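Long-range contacts in TRAP dicarboxylate transporter, DctP subunit (Sulfurospirillum deleyianum, PDB 4OVS), which binds succinate and probably delivers it, as a periplasmic solute-binding protein, to a TRAP membrane transporter: residues T31-P36 with P65-Y70; W143-K148 with E208-N213; K49-L54 with L257-E262; Y26-T31 with V59-F64. One frame throughout, in Å; residues are numbered along the deposited sequence.

Contact 1: T31-P36 with P65-Y70; sequences THVVSP and PNSQLY
Pro-65 lies against the imidazole of His-32 where two loops meet, each leaving the carboxyl end of one of two neighbouring parallel strands. Pro-65 opens a type I' beta turn that closes at Gln-68, and the partner loop carries Val-34, whose side chain comes to about 3 Å (nearest atoms) from the bound succinate. The touch on the ring is a CH-pi contact over one face, with CA of Pro-65 3.8 Å from the centroid of the His-32 ring. Chi1 of 69° sets CG of His-32 between its backbone N and carbonyl carbon, folding the ring back until ND1 accepts, in the ring plane, the N-H of Val-34. With an alanine here, Pro-65 would probably lose the flat surface it packs on and Val-34 N its ring acceptor. Two backbone bonds tie the turn down: Ser-67 N to His-32 O (2.9 Å) and Asn-66 N to Val-34 O (3.0 Å). Asn-66 is also held from outside, its OD1 bonding Lys-217. Farther along, Thr-31 OG1 donates to a water 2.8 Å away, which donates to Tyr-70 O. Another water bridges Val-33 O and Ser-67 OG, and that hydroxyl rests 3.5 Å from CG1 of Val-33.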
loop_
_atom_site.group_PDB
_atom_site.type_symbol
_atom_site.label_atom_id
_atom_site.label_comp_id
_atom_site.label_asym_id
_atom_site.label_seq_id
_atom_site.Cartn_x
_atom_site.Cartn_y
_atom_site.Cartn_z
ATOM N N THR A 31 13.894 -1.846 -4.787
ATOM C CA THR A 31 12.941 -2.159 -5.823
ATOM C C THR A 31 11.564 -1.884 -5.287
ATOM O O THR A 31 11.270 -2.279 -4.199
ATOM C CB THR A 31 13.064 -3.631 -6.271
ATOM O OG1 THR A 31 12.139 -3.920 -7.307
ATOM C CG2 THR A 31 12.817 -4.638 -5.100
ATOM N N HIS A 32 10.755 -1.159 -6.058
ATOM C CA HIS A 32 9.328 -0.969 -5.755
ATOM C C HIS A 32 8.500 -0.725 -7.029
ATOM O O HIS A 32 9.072 -0.589 -8.139
ATOM C CB HIS A 32 9.134 0.168 -4.724
ATOM C CG HIS A 32 9.454 1.539 -5.223
ATOM N ND1 HIS A 32 8.601 2.247 -6.038
ATOM C CD2 HIS A 32 10.487 2.371 -4.944
ATOM C CE1 HIS A 32 9.117 3.439 -6.282
ATOM N NE2 HIS A 32 10.252 3.547 -5.617
ATOM N N VAL A 33 7.171 -0.706 -6.864
ATOM C CA VAL A 33 6.235 -0.764 -7.945
ATOM C C VAL A 33 5.480 0.549 -8.240
ATOM O O VAL A 33 4.655 0.592 -9.172
ATOM C CB VAL A 33 5.181 -1.900 -7.704
ATOM C CG1 VAL A 33 5.851 -3.287 -7.472
ATOM C CG2 VAL A 33 4.295 -1.569 -6.526
ATOM N N VAL A 34 5.713 1.579 -7.435
ATOM C CA VAL A 34 5.079 2.883 -7.578
ATOM C C VAL A 34 5.901 3.976 -8.278
ATOM O O VAL A 34 7.081 3.805 -8.621
ATOM C CB VAL A 34 4.618 3.487 -6.180
ATOM C CG1 VAL A 34 3.673 2.566 -5.445
ATOM C CG2 VAL A 34 5.780 3.901 -5.329
ATOM N N SER A 35 5.219 5.072 -8.578
ATOM C CA SER A 35 5.843 6.232 -9.211
ATOM C C SER A 35 6.792 6.934 -8.266
ATOM O O SER A 35 6.504 7.058 -7.083
ATOM C CB SER A 35 4.745 7.250 -9.561
ATOM O OG SER A 35 5.356 8.423 -10.026
ATOM N N PRO A 36 7.900 7.475 -8.778
ATOM C CA PRO A 36 8.761 8.253 -7.871
ATOM C C PRO A 36 8.094 9.510 -7.343
ATOM O O PRO A 36 8.574 10.108 -6.379
ATOM C CB PRO A 36 9.920 8.689 -8.774
ATOM C CG PRO A 36 9.835 7.793 -9.994
ATOM C CD PRO A 36 8.434 7.358 -10.145
ATOM N N PRO A 65 12.063 2.218 -9.496
ATOM C CA PRO A 65 10.627 2.303 -9.263
ATOM C C PRO A 65 9.800 1.639 -10.352
ATOM O O PRO A 65 10.376 1.033 -11.267
ATOM C CB PRO A 65 10.388 3.807 -9.310
ATOM C CG PRO A 65 11.304 4.243 -10.379
ATOM C CD PRO A 65 12.569 3.403 -10.184
ATOM N N ASN A 66 8.469 1.763 -10.254
ATOM C CA ASN A 66 7.564 1.367 -11.322
ATOM C C ASN A 66 7.819 -0.076 -11.823
ATOM O O ASN A 66 7.649 -0.382 -12.988
ATOM C CB ASN A 66 7.682 2.340 -12.475
ATOM C CG ASN A 66 6.910 3.640 -12.250
ATOM O OD1 ASN A 66 5.772 3.637 -11.745
ATOM N ND2 ASN A 66 7.541 4.760 -12.589
ATOM N N SER A 67 8.250 -0.965 -10.936
ATOM C CA SER A 67 8.531 -2.347 -11.321
ATOM C C SER A 67 9.614 -2.503 -12.405
ATOM O O SER A 67 9.588 -3.460 -13.170
ATOM C CB SER A 67 7.261 -3.059 -11.829
ATOM O OG SER A 67 6.199 -2.955 -10.891
ATOM N N GLN A 68 10.567 -1.578 -12.480
ATOM C CA GLN A 68 11.585 -1.667 -13.503
ATOM C C GLN A 68 12.455 -2.840 -13.310
ATOM O O GLN A 68 12.845 -3.458 -14.288
ATOM C CB GLN A 68 12.477 -0.435 -13.552
ATOM C CG GLN A 68 11.815 0.672 -14.280
ATOM C CD GLN A 68 12.627 1.928 -14.313
ATOM O OE1 GLN A 68 13.589 2.070 -13.593
ATOM N NE2 GLN A 68 12.268 2.826 -15.205
ATOM N N LEU A 69 12.775 -3.163 -12.058
ATOM C CA LEU A 69 13.600 -4.346 -11.803
ATOM C C LEU A 69 12.756 -5.581 -11.490
ATOM O O LEU A 69 12.954 -6.631 -12.087
ATOM C CB LEU A 69 14.563 -4.039 -10.678
ATOM C CG LEU A 69 15.758 -4.955 -10.579
ATOM C CD1 LEU A 69 16.665 -4.743 -11.785
ATOM C CD2 LEU A 69 16.465 -4.725 -9.227
ATOM N N TYR A 70 11.815 -5.442 -10.562
ATOM C CA TYR A 70 10.909 -6.545 -10.146
ATOM C C TYR A 70 9.546 -5.981 -9.776
ATOM O O TYR A 70 9.436 -4.876 -9.191
ATOM C CB TYR A 70 11.434 -7.319 -8.909
ATOM C CG TYR A 70 12.765 -7.946 -9.114
ATOM C CD1 TYR A 70 12.904 -9.076 -9.880
ATOM C CD2 TYR A 70 13.893 -7.413 -8.523
ATOM C CE1 TYR A 70 14.120 -9.632 -10.097
ATOM C CE2 TYR A 70 15.116 -7.960 -8.735
ATOM C CZ TYR A 70 15.226 -9.089 -9.517
ATOM O OH TYR A 70 16.450 -9.677 -9.739
HETATM O O HOH W 1 9.487 -4.136 -6.588
HETATM O O HOH W 2 11.559 -2.441 -9.619
HETATM O O HOH W 3 4.402 -0.980 -11.338
HETATM O O HOH W 4 6.010 7.543 -12.814
#

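Contact 2: W143-K148 with E208-N213; sequences WDAGFK and ENPLSN
Lys-148 and Pro-210 bring their CA atoms to 4.3 Å where the chain from Ala-145 to Lys-148 runs at 130° to that from Glu-208 to Leu-211. Strands 137-152 and 206-209 are antiparallel neighbours of the mixed sheet, and they part here as the second gives way to helix 211-216, with Pro-210 as its N-cap residue. Just before the meeting point strand 137-152 carries a classic beta bulge, Ala-145 and Gly-146 both facing Leu-234. Backbone CA-H...O contacts fill the junction: CA of Pro-210 sits 3.4 Å from Phe-147 O, and CA of Lys-148 lies as close to Asn-209 O. The Pro-210 ring packs loosely on Ala-145, CG to CB 4.2 Å. Beside it runs the salt bridge. Lys-148, bent at chi3 (-60°), crosses the Glu-208 side chain at a slant, its CD and CE against the carboxylate, and NZ bonds OE2 of Glu-208 at 3.0 Å, coming from 45° above the carboxylate plane. The other oxygen, OE1, is taken by His-231 and Gln-179, and this buried charge is therefore held by three residues. Within the first turn of the helix, Asn-213 ND2 hydrogen-bonds the bound succinate, which ties this junction to the ligand site. At the helix start a water accepts from Leu-211 N at 3.0 Å and lies 2.8 Å from Phe-147 O.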
loop_
_atom_site.group_PDB
_atom_site.type_symbol
_atom_site.label_atom_id
_atom_site.label_comp_id
_atom_site.label_asym_id
_atom_site.label_seq_id
_atom_site.Cartn_x
_atom_site.Cartn_y
_atom_site.Cartn_z
ATOM N N TRP A 143 5.584 2.591 6.614
ATOM C CA TRP A 143 5.323 3.774 5.776
ATOM C C TRP A 143 3.844 3.877 5.407
ATOM O O TRP A 143 3.153 2.865 5.375
ATOM C CB TRP A 143 6.138 3.688 4.500
ATOM C CG TRP A 143 7.599 3.972 4.615
ATOM C CD1 TRP A 143 8.339 4.055 5.755
ATOM C CD2 TRP A 143 8.512 4.157 3.533
ATOM N NE1 TRP A 143 9.654 4.341 5.442
ATOM C CE2 TRP A 143 9.781 4.408 4.082
ATOM C CE3 TRP A 143 8.369 4.185 2.129
ATOM C CZ2 TRP A 143 10.903 4.693 3.293
ATOM C CZ3 TRP A 143 9.462 4.475 1.371
ATOM C CH2 TRP A 143 10.715 4.736 1.945
ATOM N N ASP A 144 3.369 5.108 5.102
ATOM C CA ASP A 144 1.952 5.437 4.898
ATOM C C ASP A 144 1.710 5.655 3.385
ATOM O O ASP A 144 2.558 6.244 2.720
ATOM C CB ASP A 144 1.663 6.791 5.570
ATOM C CG ASP A 144 0.218 7.199 5.508
ATOM O OD1 ASP A 144 -0.668 6.372 5.199
ATOM O OD2 ASP A 144 -0.057 8.393 5.809
ATOM N N ALA A 145 0.592 5.168 2.877
ATOM C CA ALA A 145 0.089 5.614 1.581
ATOM C C ALA A 145 -1.137 6.447 1.825
ATOM O O ALA A 145 -1.063 7.641 1.727
ATOM C CB ALA A 145 -0.206 4.428 0.595
ATOM N N GLY A 146 -2.264 5.795 2.137
ATOM C CA GLY A 146 -3.455 6.484 2.522
ATOM C C GLY A 146 -4.652 5.562 2.485
ATOM O O GLY A 146 -4.547 4.385 2.160
ATOM N N PHE A 147 -5.807 6.120 2.817
ATOM C CA PHE A 147 -7.049 5.401 2.700
ATOM C C PHE A 147 -7.440 5.238 1.228
ATOM O O PHE A 147 -7.068 6.041 0.382
ATOM C CB PHE A 147 -8.143 6.120 3.484
ATOM C CG PHE A 147 -8.004 5.974 4.962
ATOM C CD1 PHE A 147 -8.563 4.887 5.627
ATOM C CD2 PHE A 147 -7.292 6.895 5.681
ATOM C CE1 PHE A 147 -8.424 4.750 6.968
ATOM C CE2 PHE A 147 -7.152 6.753 7.025
ATOM C CZ PHE A 147 -7.727 5.677 7.673
ATOM N N LYS A 148 -8.204 4.189 0.960
ATOM C CA LYS A 148 -8.465 3.709 -0.386
ATOM C C LYS A 148 -9.836 4.194 -0.871
ATOM O O LYS A 148 -10.752 4.382 -0.062
ATOM C CB LYS A 148 -8.442 2.183 -0.410
ATOM C CG LYS A 148 -7.086 1.548 -0.163
ATOM C CD LYS A 148 -7.148 0.032 -0.370
ATOM C CE LYS A 148 -8.150 -0.594 0.592
ATOM N NZ LYS A 148 -8.022 -2.068 0.676
ATOM N N GLU A 208 -9.677 -0.193 -6.326
ATOM C CA GLU A 208 -9.617 0.600 -5.102
ATOM C C GLU A 208 -8.180 1.074 -4.937
ATOM O O GLU A 208 -7.253 0.283 -5.059
ATOM C CB GLU A 208 -10.040 -0.241 -3.916
ATOM C CG GLU A 208 -9.332 -1.596 -3.818
ATOM C CD GLU A 208 -9.452 -2.270 -2.402
ATOM O OE1 GLU A 208 -10.377 -1.952 -1.629
ATOM O OE2 GLU A 208 -8.601 -3.107 -2.069
ATOM N N ASN A 209 -7.998 2.371 -4.716
ATOM C CA ASN A 209 -6.670 2.952 -4.600
ATOM C C ASN A 209 -6.638 4.135 -3.663
ATOM O O ASN A 209 -7.630 4.835 -3.505
ATOM C CB ASN A 209 -6.160 3.460 -5.935
ATOM C CG ASN A 209 -6.016 2.361 -6.959
ATOM O OD1 ASN A 209 -6.930 2.112 -7.729
ATOM N ND2 ASN A 209 -4.914 1.663 -6.924
ATOM N N PRO A 210 -5.473 4.374 -3.054
ATOM C CA PRO A 210 -5.256 5.649 -2.419
ATOM C C PRO A 210 -5.084 6.706 -3.519
ATOM O O PRO A 210 -4.785 6.332 -4.633
ATOM C CB PRO A 210 -3.982 5.423 -1.624
ATOM C CG PRO A 210 -3.297 4.338 -2.316
ATOM C CD PRO A 210 -4.312 3.481 -2.925
ATOM N N LEU A 211 -5.333 7.974 -3.222
ATOM C CA LEU A 211 -5.318 9.039 -4.245
ATOM C C LEU A 211 -3.951 9.166 -4.877
ATOM O O LEU A 211 -3.822 9.536 -6.054
ATOM C CB LEU A 211 -5.761 10.394 -3.653
ATOM C CG LEU A 211 -7.214 10.461 -3.216
ATOM C CD1 LEU A 211 -7.598 11.903 -2.839
ATOM C CD2 LEU A 211 -8.133 9.940 -4.323
ATOM N N SER A 212 -2.926 8.812 -4.112
ATOM C CA SER A 212 -1.545 8.889 -4.559
ATOM C C SER A 212 -1.324 8.024 -5.815
ATOM O O SER A 212 -0.870 8.486 -6.855
ATOM C CB SER A 212 -0.643 8.391 -3.401
ATOM O OG SER A 212 -0.942 7.004 -3.065
ATOM N N ASN A 213 -1.676 6.755 -5.726
ATOM C CA ASN A 213 -1.550 5.860 -6.869
ATOM C C ASN A 213 -2.564 6.158 -7.992
ATOM O O ASN A 213 -2.243 6.036 -9.175
ATOM C CB ASN A 213 -1.698 4.420 -6.416
ATOM C CG ASN A 213 -0.508 3.935 -5.622
ATOM O OD1 ASN A 213 0.598 4.488 -5.690
ATOM N ND2 ASN A 213 -0.713 2.865 -4.888
HETATM O O HOH W 5 -6.045 8.506 -0.334
#

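Contact 3: K49-L54 with L257-E262; sequences KRVGEL and LQAMKE
Arg-50 reaches over from helix 39-54 to take hold of Glu-262 on the long helix 253-289. Its chain bends at chi2 and chi3, which turns the guanidinium so that its edge, not its face, meets the carboxylate; the two planes are only 20° apart. The grip is side-on and both good bonds go to one oxygen, NE to OE1 of Glu-262 at 2.8 Å and NH2 to the same OE1 at 3.1 Å, while the bond from NH2 to OE2 is weak. NH1 points the opposite way and bonds Glu-53 OE1 at 2.8 Å, which makes a three-residue salt-bridge network. A leucine in place of this arginine would probably leave Glu-262 and Glu-53 without the positive charge they share. Next comes Val-51. The two helix segments run obliquely antiparallel, their axes 8.6 Å apart at closest and 141° apart in direction. Here the crossover helix of a beta-alpha-beta unit packs on the long helix. The CG2 branch of Val-51, anti to its carbonyl carbon, presses on CB of Ala-259 at a tight 3.4 Å, while the side chain lies on Val-59 and Val-61 of the strand beneath. At Leu-54 both methyls, CD1 and CD2, come to 3.8 Å from NE2 of Gln-258, crossing that chain at about a right angle. The same NE2 donates to Glu-262 OE2 at 2.7 Å, steadying the carboxylate that Arg-50 holds.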
loop_
_atom_site.group_PDB
_atom_site.type_symbol
_atom_site.label_atom_id
_atom_site.label_comp_id
_atom_site.label_asym_id
_atom_site.label_seq_id
_atom_site.Cartn_x
_atom_site.Cartn_y
_atom_site.Cartn_z
ATOM N N LYS A 49 19.636 8.975 -1.277
ATOM C CA LYS A 49 20.476 10.155 -1.135
ATOM C C LYS A 49 21.201 10.201 0.230
ATOM O O LYS A 49 22.384 10.531 0.309
ATOM C CB LYS A 49 19.594 11.387 -1.274
ATOM C CG LYS A 49 20.371 12.672 -1.376
ATOM C CD LYS A 49 19.441 13.906 -1.281
ATOM C CE LYS A 49 19.252 14.409 0.157
ATOM N NZ LYS A 49 18.618 15.787 0.263
ATOM N N ARG A 50 20.490 9.883 1.306
ATOM C CA ARG A 50 21.081 9.986 2.655
ATOM C C ARG A 50 22.178 8.918 2.923
ATOM O O ARG A 50 23.216 9.212 3.540
ATOM C CB ARG A 50 19.998 9.932 3.710
ATOM C CG ARG A 50 19.098 11.152 3.713
ATOM C CD ARG A 50 19.887 12.408 4.101
ATOM N NE ARG A 50 20.339 12.351 5.484
ATOM C CZ ARG A 50 21.511 12.775 5.950
ATOM N NH1 ARG A 50 22.445 13.271 5.144
ATOM N NH2 ARG A 50 21.759 12.660 7.252
ATOM N N VAL A 51 21.961 7.696 2.469
ATOM C CA VAL A 51 23.022 6.669 2.529
ATOM C C VAL A 51 24.320 7.189 1.893
ATOM O O VAL A 51 25.369 7.111 2.499
ATOM C CB VAL A 51 22.585 5.356 1.894
ATOM C CG1 VAL A 51 23.780 4.382 1.740
ATOM C CG2 VAL A 51 21.478 4.731 2.730
ATOM N N GLY A 52 24.247 7.714 0.672
ATOM C CA GLY A 52 25.400 8.301 0.012
ATOM C C GLY A 52 26.106 9.368 0.853
ATOM O O GLY A 52 27.330 9.355 0.990
ATOM N N GLU A 53 25.334 10.316 1.379
ATOM C CA GLU A 53 25.876 11.390 2.203
ATOM C C GLU A 53 26.482 10.843 3.498
ATOM O O GLU A 53 27.607 11.142 3.819
ATOM C CB GLU A 53 24.781 12.423 2.493
ATOM C CG GLU A 53 24.294 13.109 1.243
ATOM C CD GLU A 53 23.080 14.027 1.455
ATOM O OE1 GLU A 53 22.310 13.846 2.425
ATOM O OE2 GLU A 53 22.910 14.965 0.650
ATOM N N LEU A 54 25.767 9.984 4.194
ATOM C CA LEU A 54 26.251 9.475 5.481
ATOM C C LEU A 54 27.444 8.530 5.351
ATOM O O LEU A 54 28.188 8.344 6.300
ATOM C CB LEU A 54 25.124 8.765 6.231
ATOM C CG LEU A 54 24.040 9.618 6.861
ATOM C CD1 LEU A 54 22.903 8.816 7.402
ATOM C CD2 LEU A 54 24.629 10.528 7.941
ATOM N N LEU A 257 21.007 2.311 8.530
ATOM C CA LEU A 257 19.894 2.304 9.453
ATOM C C LEU A 257 19.485 3.724 9.825
ATOM O O LEU A 257 18.313 3.984 10.036
ATOM C CB LEU A 257 20.261 1.521 10.738
ATOM C CG LEU A 257 20.422 0.002 10.566
ATOM C CD1 LEU A 257 20.764 -0.591 11.912
ATOM C CD2 LEU A 257 19.189 -0.688 10.014
ATOM N N GLN A 258 20.443 4.632 9.913
ATOM C CA GLN A 258 20.107 5.996 10.226
ATOM C C GLN A 258 19.368 6.595 8.989
ATOM O O GLN A 258 18.290 7.189 9.093
ATOM C CB GLN A 258 21.363 6.794 10.603
ATOM C CG GLN A 258 21.018 8.224 10.965
ATOM C CD GLN A 258 22.215 9.131 11.157
ATOM O OE1 GLN A 258 23.246 8.746 11.720
ATOM N NE2 GLN A 258 22.064 10.366 10.716
ATOM N N ALA A 259 19.937 6.369 7.813
ATOM C CA ALA A 259 19.316 6.779 6.558
ATOM C C ALA A 259 17.858 6.357 6.504
ATOM O O ALA A 259 16.973 7.174 6.204
ATOM C CB ALA A 259 20.054 6.221 5.448
HETATM N N MSE A 260 17.573 5.116 6.832
HETATM C CA MSE A 260 16.193 4.650 6.778
HETATM C C MSE A 260 15.265 5.298 7.803
HETATM O O MSE A 260 14.096 5.603 7.481
HETATM C CB MSE A 260 16.094 3.146 6.918
HETATM C CG MSE A 260 14.666 2.616 6.630
HETATM SE SE MSE A 260 14.044 2.997 4.800
HETATM C CE MSE A 260 15.155 1.730 3.844
ATOM N N LYS A 261 15.760 5.485 9.038
ATOM C CA LYS A 261 15.008 6.198 10.062
ATOM C C LYS A 261 14.559 7.604 9.584
ATOM O O LYS A 261 13.400 7.979 9.691
ATOM C CB LYS A 261 15.855 6.303 11.349
ATOM C CG LYS A 261 15.093 6.847 12.566
ATOM C CD LYS A 261 16.071 7.180 13.726
ATOM C CE LYS A 261 15.389 7.731 14.985
ATOM N NZ LYS A 261 14.482 6.752 15.700
ATOM N N GLU A 262 15.512 8.371 9.089
ATOM C CA GLU A 262 15.243 9.701 8.578
ATOM C C GLU A 262 14.239 9.665 7.430
ATOM O O GLU A 262 13.320 10.495 7.360
ATOM C CB GLU A 262 16.561 10.340 8.134
ATOM C CG GLU A 262 17.465 10.581 9.258
ATOM C CD GLU A 262 18.743 11.316 8.881
ATOM O OE1 GLU A 262 18.777 11.965 7.811
ATOM O OE2 GLU A 262 19.700 11.261 9.675
#

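Contact 4: Y26-T31 with V59-F64; sequences YTIKVT and VEVIVF
Ile-28, Val-30, Val-59, Val-61 and Val-63 make the tight side of this parallel strand pair, the two strands of a beta-alpha-beta crossover whose helix, 39-54, packs on that face through Ala-48 and Val-51. The strands run at 21°, in register from Tyr-26 beside Val-59 to Thr-31 beside Phe-64. Within the packed face CG2 of Val-30 meets CG1 of Val-61 at 3.6 Å. Val-30 has CG2 anti to its carbonyl carbon and Val-61 has CG1 anti to its backbone N (chi1 178°), bringing these branches together. Nearer the start, CD1 of Ile-28 rests 4.0 Å from CG1 of Val-59. The other face is looser: Thr-27, Glu-60 and Ile-62 are exposed, and the carboxylate end of Glu-60 swings away from its neighbour strand. Phe-64 closes that face at the far end, turning its ring edge to the carbonyl of Val-30, CD2 to O 3.8 Å. Five backbone bonds join the strands, from Glu-60 N to Tyr-26 O (2.9 Å) to a nearly straight Phe-64 N to Val-30 O. The backbone groups facing each other between the strands are thus paired, with apolar packing under the helix and mixed chains, polar and apolar, toward solvent.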
loop_
_atom_site.group_PDB
_atom_site.type_symbol
_atom_site.label_atom_id
_atom_site.label_comp_id
_atom_site.label_asym_id
_atom_site.label_seq_id
_atom_site.Cartn_x
_atom_site.Cartn_y
_atom_site.Cartn_z
ATOM N N TYR A 26 30.555 -0.116 -2.577
ATOM C CA TYR A 26 29.397 -0.994 -2.366
ATOM C C TYR A 26 28.144 -0.369 -2.953
ATOM O O TYR A 26 27.972 0.860 -2.917
ATOM C CB TYR A 26 29.148 -1.222 -0.870
ATOM C CG TYR A 26 30.327 -1.811 -0.082
ATOM C CD1 TYR A 26 31.298 -0.991 0.493
ATOM C CD2 TYR A 26 30.461 -3.182 0.076
ATOM C CE1 TYR A 26 32.372 -1.538 1.203
ATOM C CE2 TYR A 26 31.541 -3.732 0.793
ATOM C CZ TYR A 26 32.473 -2.889 1.341
ATOM O OH TYR A 26 33.528 -3.397 2.043
ATOM N N THR A 27 27.241 -1.200 -3.458
ATOM C CA THR A 27 26.003 -0.711 -4.020
ATOM C C THR A 27 24.824 -1.463 -3.393
ATOM O O THR A 27 24.947 -2.622 -3.031
ATOM C CB THR A 27 25.966 -0.893 -5.565
ATOM O OG1 THR A 27 26.158 -2.272 -5.873
ATOM C CG2 THR A 27 27.092 -0.125 -6.275
ATOM N N ILE A 28 23.673 -0.801 -3.314
ATOM C CA ILE A 28 22.420 -1.358 -2.765
ATOM C C ILE A 28 21.275 -1.086 -3.769
ATOM O O ILE A 28 21.146 0.048 -4.257
ATOM C CB ILE A 28 22.016 -0.679 -1.395
ATOM C CG1 ILE A 28 23.030 -0.983 -0.300
ATOM C CG2 ILE A 28 20.622 -1.169 -0.923
ATOM C CD1 ILE A 28 22.729 -0.314 1.040
ATOM N N LYS A 29 20.445 -2.100 -4.042
ATOM C CA LYS A 29 19.406 -2.044 -5.051
ATOM C C LYS A 29 18.090 -2.101 -4.315
ATOM O O LYS A 29 17.783 -3.105 -3.659
ATOM C CB LYS A 29 19.527 -3.229 -6.028
ATOM C CG LYS A 29 20.925 -3.378 -6.585
ATOM C CD LYS A 29 20.973 -4.177 -7.855
ATOM C CE LYS A 29 21.034 -5.668 -7.627
ATOM N NZ LYS A 29 21.164 -6.385 -8.954
ATOM N N VAL A 30 17.335 -1.017 -4.437
ATOM C CA VAL A 30 15.969 -0.904 -3.911
ATOM C C VAL A 30 14.967 -1.104 -5.046
ATOM O O VAL A 30 15.157 -0.577 -6.141
ATOM C CB VAL A 30 15.683 0.503 -3.313
ATOM C CG1 VAL A 30 14.302 0.513 -2.816
ATOM C CG2 VAL A 30 16.635 0.859 -2.182
ATOM N N THR A 31 13.894 -1.846 -4.787
ATOM C CA THR A 31 12.941 -2.159 -5.823
ATOM C C THR A 31 11.564 -1.884 -5.287
ATOM O O THR A 31 11.270 -2.279 -4.199
ATOM C CB THR A 31 13.064 -3.631 -6.271
ATOM O OG1 THR A 31 12.139 -3.920 -7.307
ATOM C CG2 THR A 31 12.817 -4.638 -5.100
ATOM N N VAL A 59 29.077 4.010 -0.191
ATOM C CA VAL A 59 27.917 3.234 -0.597
ATOM C C VAL A 59 26.999 4.052 -1.501
ATOM O O VAL A 59 26.659 5.206 -1.181
ATOM C CB VAL A 59 27.105 2.769 0.550
ATOM C CG1 VAL A 59 25.981 1.894 0.093
ATOM C CG2 VAL A 59 27.972 2.022 1.560
ATOM N N GLU A 60 26.606 3.443 -2.621
ATOM C CA GLU A 60 25.680 4.049 -3.592
ATOM C C GLU A 60 24.378 3.215 -3.657
ATOM O O GLU A 60 24.425 2.023 -3.879
ATOM C CB GLU A 60 26.306 4.215 -4.983
ATOM C CG GLU A 60 25.318 4.948 -5.964
ATOM C CD GLU A 60 25.944 5.596 -7.233
ATOM O OE1 GLU A 60 26.961 5.093 -7.764
ATOM O OE2 GLU A 60 25.383 6.633 -7.691
ATOM N N VAL A 61 23.242 3.849 -3.405
ATOM C CA VAL A 61 21.940 3.165 -3.434
ATOM C C VAL A 61 21.237 3.539 -4.760
ATOM O O VAL A 61 21.093 4.736 -5.055
ATOM C CB VAL A 61 21.084 3.575 -2.281
ATOM C CG1 VAL A 61 19.682 2.854 -2.364
ATOM C CG2 VAL A 61 21.784 3.308 -0.912
ATOM N N ILE A 62 20.865 2.544 -5.555
ATOM C CA ILE A 62 20.137 2.763 -6.813
ATOM C C ILE A 62 18.702 2.243 -6.625
ATOM O O ILE A 62 18.477 1.120 -6.179
ATOM C CB ILE A 62 20.810 2.072 -7.995
ATOM C CG1 ILE A 62 22.245 2.589 -8.164
ATOM C CG2 ILE A 62 19.972 2.258 -9.335
ATOM C CD1 ILE A 62 22.386 4.103 -8.147
ATOM N N VAL A 63 17.741 3.105 -6.908
ATOM C CA VAL A 63 16.326 2.817 -6.709
ATOM C C VAL A 63 15.661 2.578 -8.082
ATOM O O VAL A 63 15.753 3.407 -8.979
ATOM C CB VAL A 63 15.601 4.020 -6.041
ATOM C CG1 VAL A 63 14.116 3.738 -5.929
ATOM C CG2 VAL A 63 16.184 4.348 -4.667
ATOM N N PHE A 64 14.996 1.432 -8.228
ATOM C CA PHE A 64 14.243 1.096 -9.383
ATOM C C PHE A 64 12.741 1.143 -9.086
ATOM O O PHE A 64 12.185 0.219 -8.492
ATOM C CB PHE A 64 14.617 -0.332 -9.821
ATOM C CG PHE A 64 16.028 -0.479 -10.316
ATOM C CD1 PHE A 64 16.330 -0.314 -11.637
ATOM C CD2 PHE A 64 17.057 -0.825 -9.445
ATOM C CE1 PHE A 64 17.631 -0.478 -12.095
ATOM C CE2 PHE A 64 18.360 -0.999 -9.912
ATOM C CZ PHE A 64 18.646 -0.819 -11.211
HETATM O O HOH W 2 11.559 -2.441 -9.619
#

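Contact 4 runs straight into contact 1: they share Thr-31, and His-32 N lies 3.1 Å from Phe-64 O, probably hydrogen-bonded, so the loops of contact 1 continue the strand pairing toward the ligand. Contact 3 sits behind contact 4, where CG1 of Val-51 meets CG2 of Val-61 at 3.5 Å; their centres are 12 Å apart. Contact 2 approaches the succinate from across the cleft: OD1 of Asn-213 lies 3.6 Å from CG1 of Val-34 in contact 1, and both residues line the ligand. Contacts 2 and 3, centres 25 Å apart, touch through CZ2 of Trp-143 and SE of the selenomethionine Met-260 (3.9 Å), but contact 3 lies away from the binding site.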